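Local coordinates for fat acid-binding protein (Eubacterium ventriosum, PDB 3NYI) that binds stearic acid between the two lobes of its DegV-family fold and is probably a lipid-binding protein, at residues 103-107 with 118-122; 48-53 with 242-246; 133-137 with 288-293. All coordinates share one frame; numbering follows the deposited sequence.

Contact 1 (103-107 with 118-122)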
loop_
_atom_site.group_PDB
_atom_site.type_symbol
_atom_site.label_atom_id
_atom_site.label_comp_id
_atom_site.label_asym_id
_atom_site.label_seq_id
_atom_site.Cartn_x
_atom_site.Cartn_y
_atom_site.Cartn_z
ATOM N N ALA A 103 6.511 -0.885 -15.237
ATOM C CA ALA A 103 7.751 -1.511 -14.801
ATOM C C ALA A 103 8.130 -2.668 -15.724
ATOM O O ALA A 103 9.306 -2.911 -15.976
ATOM C CB ALA A 103 7.638 -1.999 -13.333
ATOM N N ILE A 104 7.134 -3.401 -16.211
ATOM C CA ILE A 104 7.401 -4.484 -17.151
ATOM C C ILE A 104 8.016 -3.910 -18.431
ATOM O O ILE A 104 9.021 -4.417 -18.946
ATOM C CB ILE A 104 6.117 -5.257 -17.521
ATOM C CG1 ILE A 104 5.628 -6.081 -16.325
ATOM C CG2 ILE A 104 6.400 -6.200 -18.684
ATOM C CD1 ILE A 104 6.629 -7.100 -15.847
ATOM N N ASN A 105 7.404 -2.860 -18.956
ATOM C CA ASN A 105 7.978 -2.207 -20.138
ATOM C C ASN A 105 9.383 -1.674 -19.873
ATOM O O ASN A 105 10.242 -1.717 -20.748
ATOM C CB ASN A 105 7.063 -1.116 -20.688
ATOM C CG ASN A 105 5.955 -1.683 -21.569
ATOM O OD1 ASN A 105 5.430 -2.768 -21.301
ATOM N ND2 ASN A 105 5.608 -0.963 -22.630
ATOM N N ALA A 106 9.625 -1.201 -18.655
ATOM C CA ALA A 106 10.936 -0.647 -18.315
ATOM C C ALA A 106 11.996 -1.742 -18.222
ATOM O O ALA A 106 13.141 -1.554 -18.656
ATOM C CB ALA A 106 10.862 0.139 -17.019
ATOM N N LYS A 107 11.624 -2.886 -17.646
ATOM C CA LYS A 107 12.519 -4.039 -17.633
ATOM C C LYS A 107 12.950 -4.401 -19.061
ATOM O O LYS A 107 14.137 -4.632 -19.332
ATOM C CB LYS A 107 11.850 -5.241 -16.942
ATOM C CG LYS A 107 12.552 -6.556 -17.209
ATOM C CD LYS A 107 11.886 -7.687 -16.458
ATOM C CE LYS A 107 12.508 -9.027 -16.798
ATOM N NZ LYS A 107 11.947 -10.105 -15.927
ATOM N N ASN A 118 19.554 -8.990 -14.315
ATOM C CA ASN A 118 18.521 -9.697 -13.560
ATOM C C ASN A 118 17.512 -8.746 -12.911
ATOM O O ASN A 118 17.812 -8.094 -11.914
ATOM C CB ASN A 118 19.131 -10.611 -12.500
ATOM C CG ASN A 118 18.072 -11.379 -11.722
ATOM O OD1 ASN A 118 17.830 -12.557 -11.987
ATOM N ND2 ASN A 118 17.420 -10.708 -10.771
ATOM N N ILE A 119 16.320 -8.678 -13.488
ATOM C CA ILE A 119 15.275 -7.788 -13.003
ATOM C C ILE A 119 13.997 -8.593 -12.840
ATOM O O ILE A 119 13.501 -9.177 -13.798
ATOM C CB ILE A 119 15.008 -6.640 -13.999
ATOM C CG1 ILE A 119 16.282 -5.838 -14.258
ATOM C CG2 ILE A 119 13.892 -5.726 -13.489
ATOM C CD1 ILE A 119 16.113 -4.764 -15.334
ATOM N N CYS A 120 13.475 -8.626 -11.618
ATOM C CA CYS A 120 12.225 -9.317 -11.322
ATOM C C CYS A 120 11.147 -8.292 -10.934
ATOM O O CYS A 120 11.323 -7.536 -9.982
ATOM C CB CYS A 120 12.442 -10.327 -10.187
ATOM S SG CYS A 120 10.907 -11.053 -9.585
ATOM N N VAL A 121 10.050 -8.246 -11.684
ATOM C CA VAL A 121 8.985 -7.275 -11.406
ATOM C C VAL A 121 7.808 -8.032 -10.810
ATOM O O VAL A 121 7.351 -9.024 -11.375
ATOM C CB VAL A 121 8.543 -6.514 -12.679
ATOM C CG1 VAL A 121 7.365 -5.572 -12.376
ATOM C CG2 VAL A 121 9.716 -5.731 -13.258
ATOM N N ILE A 122 7.343 -7.575 -9.652
ATOM C CA ILE A 122 6.266 -8.244 -8.947
ATOM C C ILE A 122 5.035 -7.360 -8.774
ATOM O O ILE A 122 5.111 -6.280 -8.181
ATOM C CB ILE A 122 6.730 -8.700 -7.545
ATOM C CG1 ILE A 122 7.898 -9.693 -7.656
ATOM C CG2 ILE A 122 5.549 -9.271 -6.741
ATOM C CD1 ILE A 122 8.617 -9.915 -6.343
HETATM O O HOH W 1 9.259 -9.937 -14.361
#
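Lys107, Ile104 and Ala103 of helix 99-113 pack on Ile119 and Val121 of strand 119-123 within a beta-alpha-beta crossover that runs from strand 87-91 through this helix to the parallel neighbouring strand. The short helical and strand segments run nearly antiparallel, 169° between their directions, with axes 9.0 Å apart. Ile119 and Val121, alternate residues of the strand, both turn toward the helix, while Cys120 between them points to the other face of the sheet, where Phe148 of helix 148-161 meets it. Val121 packs against Ala103 and Ile104: Val121 CG1 lies 3.7 Å from Ala103 CB, and Val121 CB is met at 3.7 Å by Ile104 CD1, the end of a side chain that crosses the valine obliquely. Tyr73 and Phe77 of helix 70-81 continue this apolar layer beside Ala103 and Ile119. Lys107 works differently: its aliphatic stem runs alongside Ile119, pointing the other way, with Lys107 CG 4.0 Å from Ile119 CG2. With CG anti to its own backbone N (chi1 165°) and every later torsion extended, the chain reaches over the strand edge to the backbone. There Lys107 NZ donates to Ile119 O at 2.8 Å, approaching almost in line with the carbonyl bond (168°). The same ammonium gives a second bond, 3.1 Å from Lys107 NZ to a water oxygen that also accepts from Val121 N.

Contact 2 (48-53 with 242-246)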
loop_
_atom_site.group_PDB
_atom_site.type_symbol
_atom_site.label_atom_id
_atom_site.label_comp_id
_atom_site.label_asym_id
_atom_site.label_seq_id
_atom_site.Cartn_x
_atom_site.Cartn_y
_atom_site.Cartn_z
ATOM N N ARG A 48 3.616 14.492 1.445
ATOM C CA ARG A 48 2.390 13.822 1.811
ATOM C C ARG A 48 1.487 14.753 2.618
ATOM O O ARG A 48 0.292 14.876 2.342
ATOM C CB ARG A 48 2.738 12.568 2.606
ATOM C CG ARG A 48 1.555 11.772 3.036
ATOM C CD ARG A 48 1.336 11.951 4.499
ATOM N NE ARG A 48 0.399 10.963 5.003
ATOM C CZ ARG A 48 -0.291 11.115 6.122
ATOM N NH1 ARG A 48 -0.134 12.224 6.827
ATOM N NH2 ARG A 48 -1.134 10.172 6.528
ATOM N N ASP A 49 2.058 15.431 3.608
ATOM C CA ASP A 49 1.259 16.320 4.441
ATOM C C ASP A 49 0.615 17.473 3.656
ATOM O O ASP A 49 -0.538 17.821 3.914
ATOM C CB ASP A 49 2.070 16.821 5.644
ATOM C CG ASP A 49 2.281 15.733 6.696
ATOM O OD1 ASP A 49 1.800 14.596 6.496
ATOM O OD2 ASP A 49 2.929 16.008 7.725
ATOM N N GLU A 50 1.345 18.048 2.696
ATOM C CA GLU A 50 0.815 19.149 1.886
ATOM C C GLU A 50 -0.398 18.703 1.089
ATOM O O GLU A 50 -1.379 19.434 0.963
ATOM C CB GLU A 50 1.843 19.642 0.876
ATOM C CG GLU A 50 3.159 20.113 1.423
ATOM C CD GLU A 50 4.064 20.585 0.305
ATOM O OE1 GLU A 50 4.996 19.844 -0.068
ATOM O OE2 GLU A 50 3.818 21.690 -0.224
ATOM N N CYS A 51 -0.307 17.511 0.512
ATOM C CA CYS A 51 -1.401 16.991 -0.289
ATOM C C CYS A 51 -2.668 16.819 0.545
ATOM O O CYS A 51 -3.755 17.191 0.110
ATOM C CB CYS A 51 -1.001 15.664 -0.941
ATOM S SG CYS A 51 -2.215 15.024 -2.102
ATOM N N TYR A 52 -2.535 16.240 1.736
ATOM C CA TYR A 52 -3.695 16.058 2.592
ATOM C C TYR A 52 -4.315 17.421 2.902
ATOM O O TYR A 52 -5.541 17.566 2.954
ATOM C CB TYR A 52 -3.306 15.358 3.890
ATOM C CG TYR A 52 -3.344 13.830 3.845
ATOM C CD1 TYR A 52 -2.272 13.096 3.349
ATOM C CD2 TYR A 52 -4.437 13.128 4.340
ATOM C CE1 TYR A 52 -2.306 11.690 3.336
ATOM C CE2 TYR A 52 -4.476 11.727 4.334
ATOM C CZ TYR A 52 -3.411 11.020 3.830
ATOM O OH TYR A 52 -3.448 9.627 3.827
ATOM N N GLN A 53 -3.459 18.414 3.123
ATOM C CA GLN A 53 -3.920 19.767 3.434
ATOM C C GLN A 53 -4.780 20.348 2.321
ATOM O O GLN A 53 -5.861 20.880 2.584
ATOM C CB GLN A 53 -2.746 20.703 3.732
ATOM C CG GLN A 53 -2.425 20.849 5.210
ATOM C CD GLN A 53 -3.611 21.324 6.042
ATOM O OE1 GLN A 53 -4.509 22.011 5.552
ATOM N NE2 GLN A 53 -3.614 20.953 7.312
ATOM N N TYR A 242 -2.750 5.429 8.906
ATOM C CA TYR A 242 -3.590 6.559 9.287
ATOM C C TYR A 242 -3.499 7.680 8.258
ATOM O O TYR A 242 -2.531 7.765 7.500
ATOM C CB TYR A 242 -3.197 7.093 10.668
ATOM C CG TYR A 242 -1.739 7.470 10.779
ATOM C CD1 TYR A 242 -1.292 8.728 10.385
ATOM C CD2 TYR A 242 -0.805 6.563 11.261
ATOM C CE1 TYR A 242 0.040 9.075 10.478
ATOM C CE2 TYR A 242 0.533 6.898 11.355
ATOM C CZ TYR A 242 0.949 8.153 10.962
ATOM O OH TYR A 242 2.280 8.490 11.057
ATOM N N GLY A 243 -4.514 8.533 8.246
ATOM C CA GLY A 243 -4.617 9.590 7.260
ATOM C C GLY A 243 -4.205 10.928 7.835
ATOM O O GLY A 243 -3.104 11.075 8.369
ATOM N N TYR A 244 -5.103 11.899 7.737
ATOM C CA TYR A 244 -4.780 13.279 8.076
ATOM C C TYR A 244 -4.486 13.465 9.561
ATOM O O TYR A 244 -3.559 14.184 9.943
ATOM C CB TYR A 244 -5.934 14.186 7.649
ATOM C CG TYR A 244 -5.719 15.649 7.962
ATOM C CD1 TYR A 244 -4.747 16.382 7.295
ATOM C CD2 TYR A 244 -6.506 16.297 8.902
ATOM C CE1 TYR A 244 -4.551 17.723 7.561
ATOM C CE2 TYR A 244 -6.321 17.642 9.179
ATOM C CZ TYR A 244 -5.342 18.348 8.502
ATOM O OH TYR A 244 -5.146 19.682 8.769
ATOM N N ASP A 245 -5.281 12.809 10.396
ATOM C CA ASP A 245 -5.193 12.995 11.841
ATOM C C ASP A 245 -4.266 11.968 12.483
ATOM O O ASP A 245 -4.678 10.843 12.762
ATOM C CB ASP A 245 -6.588 12.907 12.457
ATOM C CG ASP A 245 -6.594 13.204 13.947
ATOM O OD1 ASP A 245 -5.521 13.175 14.584
ATOM O OD2 ASP A 245 -7.690 13.462 14.482
ATOM N N LYS A 246 -3.021 12.371 12.724
ATOM C CA LYS A 246 -2.021 11.493 13.327
ATOM C C LYS A 246 -2.397 11.022 14.736
ATOM O O LYS A 246 -2.132 9.875 15.098
ATOM C CB LYS A 246 -0.651 12.171 13.338
ATOM C CG LYS A 246 -0.161 12.557 11.953
ATOM C CD LYS A 246 1.325 12.884 11.950
ATOM C CE LYS A 246 1.808 13.259 10.549
ATOM N NZ LYS A 246 1.213 14.540 10.059
#
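Arg48 and Asp49, in the first turn of helix 48-57, meet the loop at 242-246 through Gly243 O and Lys246. Arg48 NH2 donates to Gly243 O at 2.8 Å, from above the carbonyl plane and about 50° out of it, so the bond is angled rather than aimed at a lone pair. Tyr242 O also lies near the guanidinium edge, but its angle to Arg48 NH2 is poor. On the helix itself Arg48 NH1 bonds Asp49 OD1 at 3.1 Å, the oxygen lying almost in the guanidinium plane. Lys246 NZ reaches the other carboxylate oxygen, Asp49 OD2, at 3.2 Å and from above the carboxylate plane; the two side chains cross at about a right angle. Asp49 joins Arg48 NH1 and Lys246 NZ, 4.2 Å apart, in one salt-bridge network. The final bend of the lysine (chi4 66°) turns its ammonium toward this carboxylate. Tyr52 OH and Arg48 NE both hydrogen-bond Ile272 O.

The loop links strand 236-242 to helix 246-260, and Asp245 occupies the N-cap of that helix, its OD1 bonded to Glu248 N. Helix 48-57 meets it from the other lobe, with the Tyr52 side chain about 7 Å from the bound stearic acid.

Aromatic and apolar contacts complete the interface. Tyr52 CE1 lies over one face of the Arg48 guanidinium, offset toward its rim. Against the Gly243-Tyr244 peptide, Tyr52 CE2 lies 3.5 Å from Tyr244 N. Tyr52 CD2 touches Tyr244 CB at 3.8 Å, and Tyr52 CB comes up to the edge of the Tyr244 ring at CD1.

Contact 3 (133-137 with 288-293)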
loop_
_atom_site.group_PDB
_atom_site.type_symbol
_atom_site.label_atom_id
_atom_site.label_comp_id
_atom_site.label_asym_id
_atom_site.label_seq_id
_atom_site.Cartn_x
_atom_site.Cartn_y
_atom_site.Cartn_z
ATOM N N LEU A 133 3.945 -4.332 4.163
ATOM C CA LEU A 133 4.102 -5.632 4.857
ATOM C C LEU A 133 4.732 -6.699 3.963
ATOM O O LEU A 133 5.575 -7.477 4.416
ATOM C CB LEU A 133 2.749 -6.134 5.377
ATOM C CG LEU A 133 2.240 -5.367 6.600
ATOM C CD1 LEU A 133 0.780 -5.700 6.886
ATOM C CD2 LEU A 133 3.134 -5.672 7.825
ATOM N N LEU A 134 4.319 -6.745 2.693
ATOM C CA LEU A 134 4.882 -7.729 1.779
ATOM C C LEU A 134 6.355 -7.447 1.505
ATOM O O LEU A 134 7.184 -8.348 1.539
ATOM C CB LEU A 134 4.106 -7.779 0.457
ATOM C CG LEU A 134 4.618 -8.829 -0.535
ATOM C CD1 LEU A 134 4.295 -10.250 -0.035
ATOM C CD2 LEU A 134 4.021 -8.604 -1.930
ATOM N N ILE A 135 6.684 -6.192 1.211
ATOM C CA ILE A 135 8.069 -5.846 0.992
ATOM C C ILE A 135 8.902 -6.219 2.213
ATOM O O ILE A 135 9.978 -6.800 2.100
ATOM C CB ILE A 135 8.221 -4.353 0.689
ATOM C CG1 ILE A 135 7.656 -4.066 -0.704
ATOM C CG2 ILE A 135 9.672 -3.971 0.744
ATOM C CD1 ILE A 135 7.365 -2.553 -0.965
ATOM N N ASP A 136 8.382 -5.893 3.382
ATOM C CA ASP A 136 9.078 -6.217 4.624
ATOM C C ASP A 136 9.270 -7.728 4.839
ATOM O O ASP A 136 10.312 -8.155 5.328
ATOM C CB ASP A 136 8.378 -5.568 5.824
ATOM C CG ASP A 136 9.143 -5.777 7.121
ATOM O OD1 ASP A 136 10.318 -5.348 7.197
ATOM O OD2 ASP A 136 8.572 -6.403 8.037
ATOM N N GLN A 137 8.291 -8.543 4.461
ATOM C CA GLN A 137 8.504 -9.989 4.539
ATOM C C GLN A 137 9.661 -10.379 3.621
ATOM O O GLN A 137 10.497 -11.192 3.983
ATOM C CB GLN A 137 7.241 -10.773 4.182
ATOM C CG GLN A 137 6.175 -10.754 5.275
ATOM C CD GLN A 137 6.650 -11.437 6.556
ATOM O OE1 GLN A 137 7.138 -12.561 6.515
ATOM N NE2 GLN A 137 6.524 -10.747 7.691
ATOM N N GLY A 288 -3.417 -3.407 8.457
ATOM C CA GLY A 288 -3.056 -4.445 7.513
ATOM C C GLY A 288 -2.424 -5.610 8.247
ATOM O O GLY A 288 -1.816 -5.444 9.316
ATOM N N VAL A 289 -2.584 -6.804 7.695
ATOM C CA VAL A 289 -1.980 -7.981 8.301
ATOM C C VAL A 289 -1.383 -8.825 7.198
ATOM O O VAL A 289 -1.807 -8.745 6.041
ATOM C CB VAL A 289 -3.010 -8.830 9.102
ATOM C CG1 VAL A 289 -3.794 -7.937 10.043
ATOM C CG2 VAL A 289 -3.948 -9.590 8.143
ATOM N N ILE A 290 -0.396 -9.630 7.550
ATOM C CA ILE A 290 0.172 -10.576 6.602
ATOM C C ILE A 290 0.775 -11.724 7.379
ATOM O O ILE A 290 1.170 -11.548 8.536
ATOM C CB ILE A 290 1.259 -9.910 5.703
ATOM C CG1 ILE A 290 1.523 -10.743 4.441
ATOM C CG2 ILE A 290 2.544 -9.710 6.494
ATOM C CD1 ILE A 290 2.365 -9.995 3.341
ATOM N N ARG A 291 0.855 -12.897 6.754
ATOM C CA ARG A 291 1.422 -14.067 7.422
ATOM C C ARG A 291 2.919 -13.870 7.603
ATOM O O ARG A 291 3.573 -13.284 6.746
ATOM C CB ARG A 291 1.200 -15.347 6.604
ATOM C CG ARG A 291 -0.140 -16.020 6.803
ATOM C CD ARG A 291 -0.227 -16.654 8.171
ATOM N NE ARG A 291 0.669 -17.797 8.299
ATOM C CZ ARG A 291 0.307 -19.059 8.081
ATOM N NH1 ARG A 291 -0.933 -19.349 7.703
ATOM N NH2 ARG A 291 1.194 -20.028 8.230
ATOM N N LYS A 292 3.462 -14.358 8.715
ATOM C CA LYS A 292 4.918 -14.404 8.868
ATOM C C LYS A 292 5.462 -15.516 7.985
ATOM O O LYS A 292 5.030 -16.665 8.099
ATOM C CB LYS A 292 5.320 -14.676 10.320
ATOM C CG LYS A 292 4.709 -13.751 11.341
ATOM C CD LYS A 292 4.743 -14.463 12.707
ATOM C CE LYS A 292 4.477 -13.520 13.856
ATOM N NZ LYS A 292 4.677 -14.226 15.156
ATOM N N TYR A 293 6.406 -15.190 7.105
ATOM C CA TYR A 293 6.922 -16.204 6.179
ATOM C C TYR A 293 7.391 -17.487 6.887
ATOM O O TYR A 293 7.264 -18.572 6.331
ATOM C CB TYR A 293 8.041 -15.651 5.288
ATOM C CG TYR A 293 9.411 -15.708 5.922
ATOM C CD1 TYR A 293 10.210 -16.840 5.790
ATOM C CD2 TYR A 293 9.904 -14.635 6.655
ATOM C CE1 TYR A 293 11.465 -16.903 6.379
ATOM C CE2 TYR A 293 11.157 -14.688 7.240
ATOM C CZ TYR A 293 11.930 -15.825 7.102
ATOM O OH TYR A 293 13.177 -15.874 7.680
#
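Ile290 of strand 285-291 packs against Leu133, Leu134 and the Gln137 stem of helix 128-143. Its side chain points toward the helix and is shared by all three. Ile290 CG2 meets Leu133 CB at 3.8 Å and Gln137 CG at 4.0 Å, while Ile290 CD1 lies 3.7 Å from Leu134 CA. CG1 anti to the backbone N (chi1 -162°) with an extended second torsion carries Ile290 CD1 toward Leu134. Leu133 reaches further back along the strand, Leu133 CD1 lying 3.5 Å from Gly288 C; Gly288 is about 6 Å from the bound stearic acid.

Helix 128-143 packs here on the second sheet, the short segments inclined at -31° with axes 9.1 Å apart. It touches both sheets, since Leu134 also meets Phe90 of strand 87-91 in the first, and so lies where the two lobes of the DegV fold meet. Ile237 and Ser239 on the neighbouring strand 236-242 touch Leu133 as well, and Leu158 of helix 148-161 flanks both Leu134 and Gln137.

One polar bond joins the segments, just past the strand end. Tyr293 N donates to Gln137 OE1 at 2.8 Å and nearly straight, 162° at the hydrogen, but from above the amide carbonyl plane. The same Gln137 OE1 sits at the edge of the Tyr293 ring, in its plane and 3.5 Å from Tyr293 CD2, while Tyr293 OH is hydrogen-bonded to Asp144 OD2.

Contact 1 joins neighbours in sequence, helix 99-113 and strand 119-123, and falls wholly between the two segments of contact 2. Helix 128-143 of contact 3 follows strand 119-123 directly. Contacts 2 and 3 interlock in sequence, and both tie an element of the first half of the chain to the second sheet, through the loop after strand 236-242 and through the neighbouring strand 285-291. Centre to centre, contacts 2 and 3 are about 24 Å apart, contacts 1 and 2 about 31 Å, and contacts 1 and 3 about 22 Å. Stearic acid lies near contacts 2 and 3, where the two halves meet, whereas contact 1 is internal to the first sheet's lobe.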